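Side-chain contacts in aldehyde dehydrogenase (Listeria monocytogenes, PDB 3K9D), which probably oxidises aldehydes with NAD or NADP as electron acceptor: residues A[113-118]-A[185-190]; A[124-129]-A[156-161]; A[236-241]-A[376-381]. All blocks are in the same frame, centred on the assembly; numbering follows the deposited sequence.

Contacts 1 and 2 lie in the same Rossmann-like domain, their centres 16 Å apart, and pack on opposite faces of its sheet. Residues 113-118 join them: Ala113 points at the helix of contact 1 and Leu115 reaches it with CD1, while Ile116 points the other way and lays its CG1 3.8 Å from CG2 of Val125 in contact 2. Contact 3 belongs to the second, seven-stranded parallel sheet, across the chain's centre. Its centre is 36 Å from that of contact 1 and 34 Å from that of contact 2, with nearest atoms about 17 Å away in both cases. In this family the active site lies between two such domains; all three contacts are packing within one domain or the other.

Contact 1. Residues A[113-118]-A[185-190]; sequences AGLIPS and QLMKHK
Ala113 and Leu115 meet Leu186 and Met187 where a helix packs on the sheet of a Rossmann-like domain. Helix 180-188 belongs to the crossover that leads from strand 172-174 to strand 192-197, and its last turn rests on strand 102-116, which lies beside 192-197 in the sheet.

The contact itself is apolar and buried. The methyl CB of Ala113 faces the fork of Leu186, 3.7 Å from its CG and 3.9 Å from CD2, with CD1 only slightly farther off. With chi1 at 178° the leucine stretches its branch away from its own backbone N and down onto the sheet, where it also touches Val140 and Ser142 of the next strand. The small alanine lets the helix come close: the CA atoms of Ala113 and Met187 are 6.7 Å apart. Alongside, CD1 of Leu115 meets SD of Met187 at 4.2 Å, a looser touch.

Hydrogen bonding holds the two backbones separately. Ala113 pairs with Val194 and Leu196 of the neighbouring strand. At the end of the helix, His189 N reaches Gln185 O at 3.0 Å, while the carbonyl oxygens of Leu186 and Met187 bond to Thr192 OG1 and Thr212 OG1.

Contact 2. Residues A[124-129]-A[156-161]; sequences TVIYKT and RIISEA
Ile158 inserts its end between Val125 and Thr129, where two successive helices of the Rossmann-like beta-alpha-beta-alpha-beta unit pack together. Helix 121-134 leads into strand 138-143 and helix 148-164 leads out of it. The short segments run nearly side by side, their axes 10.9 Å apart at an angle of 30°.

The conformation of Ile158 decides the contact. Its CG1 lies between the backbone N and the carbonyl carbon (chi1 69°), a placement hindered within a helix, and the chain then extends fully to carry CD1 straight across to the other helix. This one methyl serves three neighbours. It stands 3.9 Å from CG1 of Val125, whose side chain it crosses at a slant, and passes over the backbone of Ile126 near CA. Against Thr129 the approach is tip to tip, with CD1 3.4 Å from OG1 and 3.8 Å from CG2.

Thr129 can present a hydroxyl to a methyl because its polar demand is met inside its own helix. OG1, placed beside the backbone N, donates to Val125 O at 2.8 Å, 38° above the carbonyl plane. The main-chain N of Thr129 bonds to the same oxygen from the opposite face, so Val125 O is gripped by two donors of one residue and the hydroxyl's rotation is fixed.

Ile43 of helix 33-49 touches both Thr129 and Ile158, and Phe141 of the intervening strand lies against Val125 and Thr129. On the flank of the contact, the second branch of Ile158 lies beside Ile126, CG2 to CG1 at 4.3 Å.

Contact 3. Residues A[236-241]-A[376-381]; sequences VKHILD and IIHSED
Helix 236-241 lies against the end of strand 376-378 with the backbones well apart, His238 CA being 9.4 Å from His378 CA and Ile239 CA 9.1 Å from Ile376 CA. The imidazole of His378 bridges that gap. Its CE1 comes within 3.8 Å of CB of His238 and lies at the edge of the His238 ring, near its plane. The next ring atom, NE2, meets CG1 of Ile239 at 3.8 Å; chi1 of -66° and an extended end bring this isoleucine back toward the strand.

A water ties the two imidazoles together, 3.0 Å from His238 ND1 and 2.7 Å from His378 ND1, in the plane of the His378 ring. The two ND1 atoms themselves remain 4.4 Å apart. The other nitrogen of His238, NE2, bonds to Glu451 of the second subunit, a carboxylate that could favour a protonated ring. The same glutamate and Glu453 of that subunit form salt bridges with Lys237, whose NZ also bonds to OD2 of Asp241 one turn along at 2.8 Å.

Beyond the strand, Ser379 OG accepts from Asp381 N in an ST turn, and Asp381 caps helix 382-391. Helix 232-243 follows strand 223-226 in the crossover to 256-260 and packs back over 374-378, the neighbour of 223-226 on its other side, in a seven-stranded parallel alpha/beta domain that here also meets the second subunit.

Contact 1. Residues A[113-118]-A[185-190]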
loop_
_atom_site.group_PDB
_atom_site.type_symbol
_atom_site.label_atom_id
_atom_site.label_comp_id
_atom_site.label_asym_id
_atom_site.label_seq_id
_atom_site.Cartn_x
_atom_site.Cartn_y
_atom_site.Cartn_z
ATOM N N ALA A 113 -8.596 -6.873 -8.771
ATOM C CA ALA A 113 -9.757 -6.197 -9.334
ATOM C C ALA A 113 -9.274 -4.977 -10.104
ATOM O O ALA A 113 -8.734 -4.030 -9.523
ATOM C CB ALA A 113 -10.722 -5.795 -8.257
ATOM N N GLY A 114 -9.435 -5.029 -11.423
ATOM C CA GLY A 114 -9.053 -3.920 -12.290
ATOM C C GLY A 114 -10.257 -3.089 -12.698
ATOM O O GLY A 114 -11.146 -3.567 -13.400
ATOM N N LEU A 115 -10.281 -1.838 -12.259
ATOM C CA LEU A 115 -11.302 -0.893 -12.697
ATOM C C LEU A 115 -10.792 -0.208 -13.956
ATOM O O LEU A 115 -9.716 0.395 -13.932
ATOM C CB LEU A 115 -11.608 0.149 -11.603
ATOM C CG LEU A 115 -11.932 -0.367 -10.181
ATOM C CD1 LEU A 115 -12.447 0.737 -9.275
ATOM C CD2 LEU A 115 -12.924 -1.487 -10.210
ATOM N N ILE A 116 -11.569 -0.303 -15.037
ATOM C CA ILE A 116 -11.185 0.247 -16.362
ATOM C C ILE A 116 -12.029 1.465 -16.768
ATOM O O ILE A 116 -13.240 1.339 -16.940
ATOM C CB ILE A 116 -11.345 -0.826 -17.479
ATOM C CG1 ILE A 116 -10.592 -2.107 -17.121
ATOM C CG2 ILE A 116 -10.903 -0.274 -18.839
ATOM C CD1 ILE A 116 -9.115 -1.894 -16.887
ATOM N N PRO A 117 -11.386 2.633 -16.965
ATOM C CA PRO A 117 -12.129 3.826 -17.368
ATOM C C PRO A 117 -12.435 3.812 -18.880
ATOM O O PRO A 117 -11.737 3.141 -19.650
ATOM C CB PRO A 117 -11.159 4.959 -17.026
ATOM C CG PRO A 117 -9.795 4.354 -17.283
ATOM C CD PRO A 117 -9.934 2.895 -16.864
ATOM N N SER A 118 -13.462 4.548 -19.298
ATOM C CA SER A 118 -13.821 4.638 -20.728
ATOM C C SER A 118 -12.846 5.503 -21.536
ATOM O O SER A 118 -12.877 5.480 -22.767
ATOM C CB SER A 118 -15.250 5.163 -20.913
ATOM O OG SER A 118 -15.399 6.469 -20.354
ATOM N N GLN A 185 -19.516 -5.449 -5.347
ATOM C CA GLN A 185 -19.268 -6.837 -4.963
ATOM C C GLN A 185 -17.835 -7.227 -5.316
ATOM O O GLN A 185 -17.154 -7.864 -4.516
ATOM C CB GLN A 185 -20.297 -7.795 -5.607
ATOM C CG GLN A 185 -20.067 -9.304 -5.362
ATOM C CD GLN A 185 -20.116 -9.720 -3.877
ATOM O OE1 GLN A 185 -21.127 -10.202 -3.401
ATOM N NE2 GLN A 185 -19.013 -9.542 -3.161
ATOM N N LEU A 186 -17.365 -6.801 -6.489
ATOM C CA LEU A 186 -15.981 -7.059 -6.910
ATOM C C LEU A 186 -14.961 -6.470 -5.957
ATOM O O LEU A 186 -13.970 -7.124 -5.618
ATOM C CB LEU A 186 -15.713 -6.552 -8.334
ATOM C CG LEU A 186 -14.280 -6.722 -8.883
ATOM C CD1 LEU A 186 -13.870 -8.213 -9.043
ATOM C CD2 LEU A 186 -14.091 -5.995 -10.208
ATOM N N MET A 187 -15.208 -5.237 -5.522
ATOM C CA MET A 187 -14.293 -4.552 -4.640
ATOM C C MET A 187 -14.355 -5.128 -3.216
ATOM O O MET A 187 -13.316 -5.287 -2.589
ATOM C CB MET A 187 -14.571 -3.031 -4.607
ATOM C CG MET A 187 -14.238 -2.259 -5.899
ATOM S SD MET A 187 -14.460 -0.465 -5.745
ATOM C CE MET A 187 -16.165 -0.372 -5.214
ATOM N N LYS A 188 -15.562 -5.409 -2.718
ATOM C CA LYS A 188 -15.765 -5.853 -1.310
ATOM C C LYS A 188 -15.464 -7.325 -1.025
ATOM O O LYS A 188 -15.178 -7.685 0.122
ATOM C CB LYS A 188 -17.177 -5.513 -0.803
ATOM C CG LYS A 188 -17.381 -4.031 -0.449
ATOM C CD LYS A 188 -18.793 -3.750 0.065
ATOM C CE LYS A 188 -19.001 -2.269 0.416
ATOM N NZ LYS A 188 -18.415 -1.862 1.730
ATOM N N HIS A 189 -15.528 -8.170 -2.054
ATOM C CA HIS A 189 -15.327 -9.619 -1.905
ATOM C C HIS A 189 -14.058 -10.016 -1.154
ATOM O O HIS A 189 -13.005 -9.408 -1.328
ATOM C CB HIS A 189 -15.331 -10.309 -3.264
ATOM C CG HIS A 189 -15.875 -11.701 -3.224
ATOM N ND1 HIS A 189 -15.111 -12.792 -2.866
ATOM C CD2 HIS A 189 -17.116 -12.179 -3.474
ATOM C CE1 HIS A 189 -15.854 -13.883 -2.913
ATOM N NE2 HIS A 189 -17.076 -13.539 -3.277
ATOM N N LYS A 190 -14.190 -11.044 -0.319
ATOM C CA LYS A 190 -13.107 -11.591 0.496
ATOM C C LYS A 190 -11.947 -12.168 -0.341
ATOM O O LYS A 190 -10.771 -12.041 0.026
ATOM C CB LYS A 190 -13.693 -12.669 1.419
ATOM C CG LYS A 190 -12.735 -13.239 2.444
ATOM C CD LYS A 190 -13.147 -14.653 2.847
ATOM C CE LYS A 190 -11.925 -15.547 3.029
ATOM N NZ LYS A 190 -10.899 -14.931 3.930
#

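Contact 2. Residues A[124-129]-A[156-161]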
loop_
_atom_site.group_PDB
_atom_site.type_symbol
_atom_site.label_atom_id
_atom_site.label_comp_id
_atom_site.label_asym_id
_atom_site.label_seq_id
_atom_site.Cartn_x
_atom_site.Cartn_y
_atom_site.Cartn_z
ATOM N N THR A 124 -5.591 0.137 -21.122
ATOM C CA THR A 124 -5.523 -0.137 -19.678
ATOM C C THR A 124 -5.682 -1.641 -19.378
ATOM O O THR A 124 -4.944 -2.190 -18.546
ATOM C CB THR A 124 -6.532 0.729 -18.857
ATOM O OG1 THR A 124 -6.331 2.122 -19.147
ATOM C CG2 THR A 124 -6.342 0.528 -17.365
ATOM N N VAL A 125 -6.621 -2.298 -20.062
ATOM C CA VAL A 125 -6.798 -3.751 -19.931
ATOM C C VAL A 125 -5.518 -4.509 -20.269
ATOM O O VAL A 125 -5.069 -5.350 -19.488
ATOM C CB VAL A 125 -7.973 -4.289 -20.784
ATOM C CG1 VAL A 125 -7.964 -5.832 -20.834
ATOM C CG2 VAL A 125 -9.296 -3.806 -20.237
ATOM N N ILE A 126 -4.921 -4.191 -21.412
ATOM C CA ILE A 126 -3.712 -4.890 -21.878
ATOM C C ILE A 126 -2.626 -4.776 -20.825
ATOM O O ILE A 126 -2.049 -5.776 -20.422
ATOM C CB ILE A 126 -3.225 -4.358 -23.261
ATOM C CG1 ILE A 126 -4.159 -4.843 -24.365
ATOM C CG2 ILE A 126 -1.800 -4.824 -23.564
ATOM C CD1 ILE A 126 -4.094 -4.022 -25.686
ATOM N N TYR A 127 -2.380 -3.546 -20.385
ATOM C CA TYR A 127 -1.336 -3.209 -19.428
ATOM C C TYR A 127 -1.534 -3.867 -18.055
ATOM O O TYR A 127 -0.603 -4.444 -17.541
ATOM C CB TYR A 127 -1.214 -1.678 -19.315
ATOM C CG TYR A 127 -0.873 -1.160 -17.939
ATOM C CD1 TYR A 127 0.437 -1.209 -17.451
ATOM C CD2 TYR A 127 -1.864 -0.601 -17.121
ATOM C CE1 TYR A 127 0.747 -0.731 -16.157
ATOM C CE2 TYR A 127 -1.561 -0.125 -15.836
ATOM C CZ TYR A 127 -0.262 -0.187 -15.369
ATOM O OH TYR A 127 0.021 0.289 -14.102
ATOM N N LYS A 128 -2.744 -3.783 -17.499
ATOM C CA LYS A 128 -3.058 -4.365 -16.177
ATOM C C LYS A 128 -2.942 -5.881 -16.189
ATOM O O LYS A 128 -2.464 -6.467 -15.225
ATOM C CB LYS A 128 -4.462 -3.974 -15.701
ATOM C CG LYS A 128 -4.617 -2.515 -15.325
ATOM C CD LYS A 128 -5.913 -2.265 -14.542
ATOM C CE LYS A 128 -5.908 -0.838 -13.954
ATOM N NZ LYS A 128 -7.227 -0.364 -13.466
ATOM N N THR A 129 -3.382 -6.494 -17.289
ATOM C CA THR A 129 -3.323 -7.932 -17.470
ATOM C C THR A 129 -1.867 -8.375 -17.423
ATOM O O THR A 129 -1.505 -9.231 -16.618
ATOM C CB THR A 129 -3.971 -8.361 -18.788
ATOM O OG1 THR A 129 -5.364 -8.056 -18.760
ATOM C CG2 THR A 129 -3.812 -9.874 -19.011
ATOM N N ARG A 156 -11.332 -10.853 -24.335
ATOM C CA ARG A 156 -11.474 -12.074 -25.140
ATOM C C ARG A 156 -10.189 -12.426 -25.905
ATOM O O ARG A 156 -9.743 -13.583 -25.881
ATOM C CB ARG A 156 -12.642 -11.937 -26.120
ATOM C CG ARG A 156 -13.100 -13.279 -26.729
ATOM C CD ARG A 156 -13.952 -13.085 -27.965
ATOM N NE ARG A 156 -13.217 -12.448 -29.064
ATOM C CZ ARG A 156 -12.486 -13.092 -29.971
ATOM N NH1 ARG A 156 -12.375 -14.419 -29.932
ATOM N NH2 ARG A 156 -11.865 -12.409 -30.928
ATOM N N ILE A 157 -9.597 -11.419 -26.554
ATOM C CA ILE A 157 -8.398 -11.595 -27.392
ATOM C C ILE A 157 -7.148 -11.999 -26.601
ATOM O O ILE A 157 -6.484 -12.971 -26.952
ATOM C CB ILE A 157 -8.115 -10.340 -28.281
ATOM C CG1 ILE A 157 -9.101 -10.290 -29.455
ATOM C CG2 ILE A 157 -6.675 -10.329 -28.813
ATOM C CD1 ILE A 157 -9.051 -8.990 -30.251
ATOM N N ILE A 158 -6.829 -11.270 -25.535
ATOM C CA ILE A 158 -5.580 -11.539 -24.806
ATOM C C ILE A 158 -5.671 -12.805 -23.936
ATOM O O ILE A 158 -4.655 -13.432 -23.643
ATOM C CB ILE A 158 -5.063 -10.286 -24.025
ATOM C CG1 ILE A 158 -5.976 -9.954 -22.848
ATOM C CG2 ILE A 158 -4.881 -9.075 -24.995
ATOM C CD1 ILE A 158 -5.607 -8.667 -22.126
ATOM N N SER A 159 -6.910 -13.168 -23.582
ATOM C CA SER A 159 -7.255 -14.324 -22.765
ATOM C C SER A 159 -6.996 -15.608 -23.543
ATOM O O SER A 159 -6.383 -16.533 -23.035
ATOM C CB SER A 159 -8.739 -14.262 -22.391
ATOM O OG SER A 159 -8.993 -14.835 -21.124
ATOM N N GLU A 160 -7.472 -15.646 -24.786
ATOM C CA GLU A 160 -7.271 -16.780 -25.662
ATOM C C GLU A 160 -5.796 -17.036 -25.972
ATOM O O GLU A 160 -5.383 -18.190 -26.017
ATOM C CB GLU A 160 -8.088 -16.622 -26.945
ATOM C CG GLU A 160 -9.583 -16.856 -26.754
ATOM C CD GLU A 160 -10.414 -16.464 -27.977
ATOM O OE1 GLU A 160 -11.650 -16.334 -27.823
ATOM O OE2 GLU A 160 -9.841 -16.286 -29.081
ATOM N N ALA A 161 -5.009 -15.976 -26.157
ATOM C CA ALA A 161 -3.575 -16.126 -26.458
ATOM C C ALA A 161 -2.822 -16.571 -25.211
ATOM O O ALA A 161 -1.915 -17.396 -25.293
ATOM C CB ALA A 161 -3.000 -14.849 -26.968
#

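Contact 3. Residues A[236-241]-A[376-381]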
loop_
_atom_site.group_PDB
_atom_site.type_symbol
_atom_site.label_atom_id
_atom_site.label_comp_id
_atom_site.label_asym_id
_atom_site.label_seq_id
_atom_site.Cartn_x
_atom_site.Cartn_y
_atom_site.Cartn_z
ATOM N N VAL A 236 6.508 24.475 -26.572
ATOM C CA VAL A 236 5.210 24.542 -27.215
ATOM C C VAL A 236 4.850 23.230 -27.927
ATOM O O VAL A 236 3.740 22.737 -27.767
ATOM C CB VAL A 236 5.093 25.780 -28.164
ATOM C CG1 VAL A 236 3.787 25.762 -28.913
ATOM C CG2 VAL A 236 5.197 27.085 -27.355
ATOM N N LYS A 237 5.794 22.661 -28.682
ATOM C CA LYS A 237 5.575 21.402 -29.428
ATOM C C LYS A 237 5.247 20.253 -28.475
ATOM O O LYS A 237 4.339 19.478 -28.730
ATOM C CB LYS A 237 6.812 21.056 -30.265
ATOM C CG LYS A 237 6.740 19.764 -31.060
ATOM C CD LYS A 237 8.134 19.333 -31.501
ATOM C CE LYS A 237 8.097 17.972 -32.191
ATOM N NZ LYS A 237 7.823 16.846 -31.232
ATOM N N HIS A 238 5.985 20.169 -27.372
ATOM C CA HIS A 238 5.727 19.152 -26.347
ATOM C C HIS A 238 4.328 19.278 -25.725
ATOM O O HIS A 238 3.604 18.299 -25.637
ATOM C CB HIS A 238 6.814 19.168 -25.278
ATOM C CG HIS A 238 8.113 18.559 -25.720
ATOM N ND1 HIS A 238 9.288 18.725 -25.019
ATOM C CD2 HIS A 238 8.418 17.772 -26.781
ATOM C CE1 HIS A 238 10.261 18.080 -25.635
ATOM N NE2 HIS A 238 9.760 17.490 -26.704
ATOM N N ILE A 239 3.953 20.488 -25.338
ATOM C CA ILE A 239 2.655 20.750 -24.702
ATOM C C ILE A 239 1.527 20.419 -25.687
ATOM O O ILE A 239 0.520 19.830 -25.309
ATOM C CB ILE A 239 2.559 22.223 -24.206
ATOM C CG1 ILE A 239 3.566 22.466 -23.071
ATOM C CG2 ILE A 239 1.134 22.579 -23.751
ATOM C CD1 ILE A 239 3.721 23.912 -22.643
ATOM N N LEU A 240 1.715 20.791 -26.953
ATOM C CA LEU A 240 0.743 20.470 -27.994
ATOM C C LEU A 240 0.706 18.979 -28.300
ATOM O O LEU A 240 -0.376 18.439 -28.465
ATOM C CB LEU A 240 0.972 21.295 -29.272
ATOM C CG LEU A 240 0.843 22.811 -29.082
ATOM C CD1 LEU A 240 1.081 23.506 -30.404
ATOM C CD2 LEU A 240 -0.531 23.181 -28.531
ATOM N N ASP A 241 1.875 18.327 -28.342
ATOM C CA ASP A 241 1.974 16.864 -28.595
ATOM C C ASP A 241 1.151 16.071 -27.592
ATOM O O ASP A 241 0.475 15.102 -27.952
ATOM C CB ASP A 241 3.430 16.361 -28.527
ATOM C CG ASP A 241 4.228 16.635 -29.803
ATOM O OD1 ASP A 241 3.633 17.002 -30.835
ATOM O OD2 ASP A 241 5.468 16.484 -29.767
ATOM N N ILE A 376 4.545 19.707 -14.985
ATOM C CA ILE A 376 5.515 19.701 -16.082
ATOM C C ILE A 376 6.304 21.015 -16.021
ATOM O O ILE A 376 5.754 22.056 -15.705
ATOM C CB ILE A 376 4.822 19.511 -17.475
ATOM C CG1 ILE A 376 3.881 18.298 -17.490
ATOM C CG2 ILE A 376 5.865 19.394 -18.605
ATOM C CD1 ILE A 376 2.402 18.620 -17.198
ATOM N N ILE A 377 7.615 20.951 -16.241
ATOM C CA ILE A 377 8.428 22.148 -16.300
ATOM C C ILE A 377 9.353 22.093 -17.524
ATOM O O ILE A 377 9.941 21.049 -17.838
ATOM C CB ILE A 377 9.272 22.363 -14.992
ATOM C CG1 ILE A 377 9.952 23.750 -15.011
ATOM C CG2 ILE A 377 10.272 21.233 -14.791
ATOM C CD1 ILE A 377 10.771 24.119 -13.759
ATOM N N HIS A 378 9.454 23.227 -18.212
ATOM C CA HIS A 378 10.381 23.386 -19.313
ATOM C C HIS A 378 11.365 24.430 -18.889
ATOM O O HIS A 378 10.993 25.566 -18.587
ATOM C CB HIS A 378 9.649 23.781 -20.604
ATOM C CG HIS A 378 8.609 22.792 -21.024
ATOM N ND1 HIS A 378 8.862 21.767 -21.910
ATOM C CD2 HIS A 378 7.306 22.669 -20.671
ATOM C CE1 HIS A 378 7.763 21.057 -22.084
ATOM N NE2 HIS A 378 6.808 21.574 -21.330
ATOM N N SER A 379 12.624 24.025 -18.845
ATOM C CA SER A 379 13.668 24.840 -18.266
ATOM C C SER A 379 14.999 24.238 -18.629
ATOM O O SER A 379 15.114 23.018 -18.752
ATOM C CB SER A 379 13.560 24.853 -16.733
ATOM O OG SER A 379 14.499 25.748 -16.188
ATOM N N GLU A 380 16.000 25.100 -18.787
ATOM C CA GLU A 380 17.386 24.649 -18.875
ATOM C C GLU A 380 18.166 24.999 -17.600
ATOM O O GLU A 380 19.404 24.934 -17.555
ATOM C CB GLU A 380 18.071 25.220 -20.122
ATOM C CG GLU A 380 17.395 24.813 -21.449
ATOM C CD GLU A 380 17.497 23.324 -21.738
ATOM O OE1 GLU A 380 18.513 22.711 -21.351
ATOM O OE2 GLU A 380 16.566 22.760 -22.351
ATOM N N ASP A 381 17.432 25.356 -16.554
ATOM C CA ASP A 381 18.047 25.742 -15.295
ATOM C C ASP A 381 17.887 24.624 -14.276
ATOM O O ASP A 381 16.820 24.459 -13.677
ATOM C CB ASP A 381 17.433 27.048 -14.777
ATOM C CG ASP A 381 18.212 27.649 -13.613
ATOM O OD1 ASP A 381 18.499 26.931 -12.636
ATOM O OD2 ASP A 381 18.511 28.854 -13.647
HETATM O O HOH W 1 10.685 21.056 -23.813
#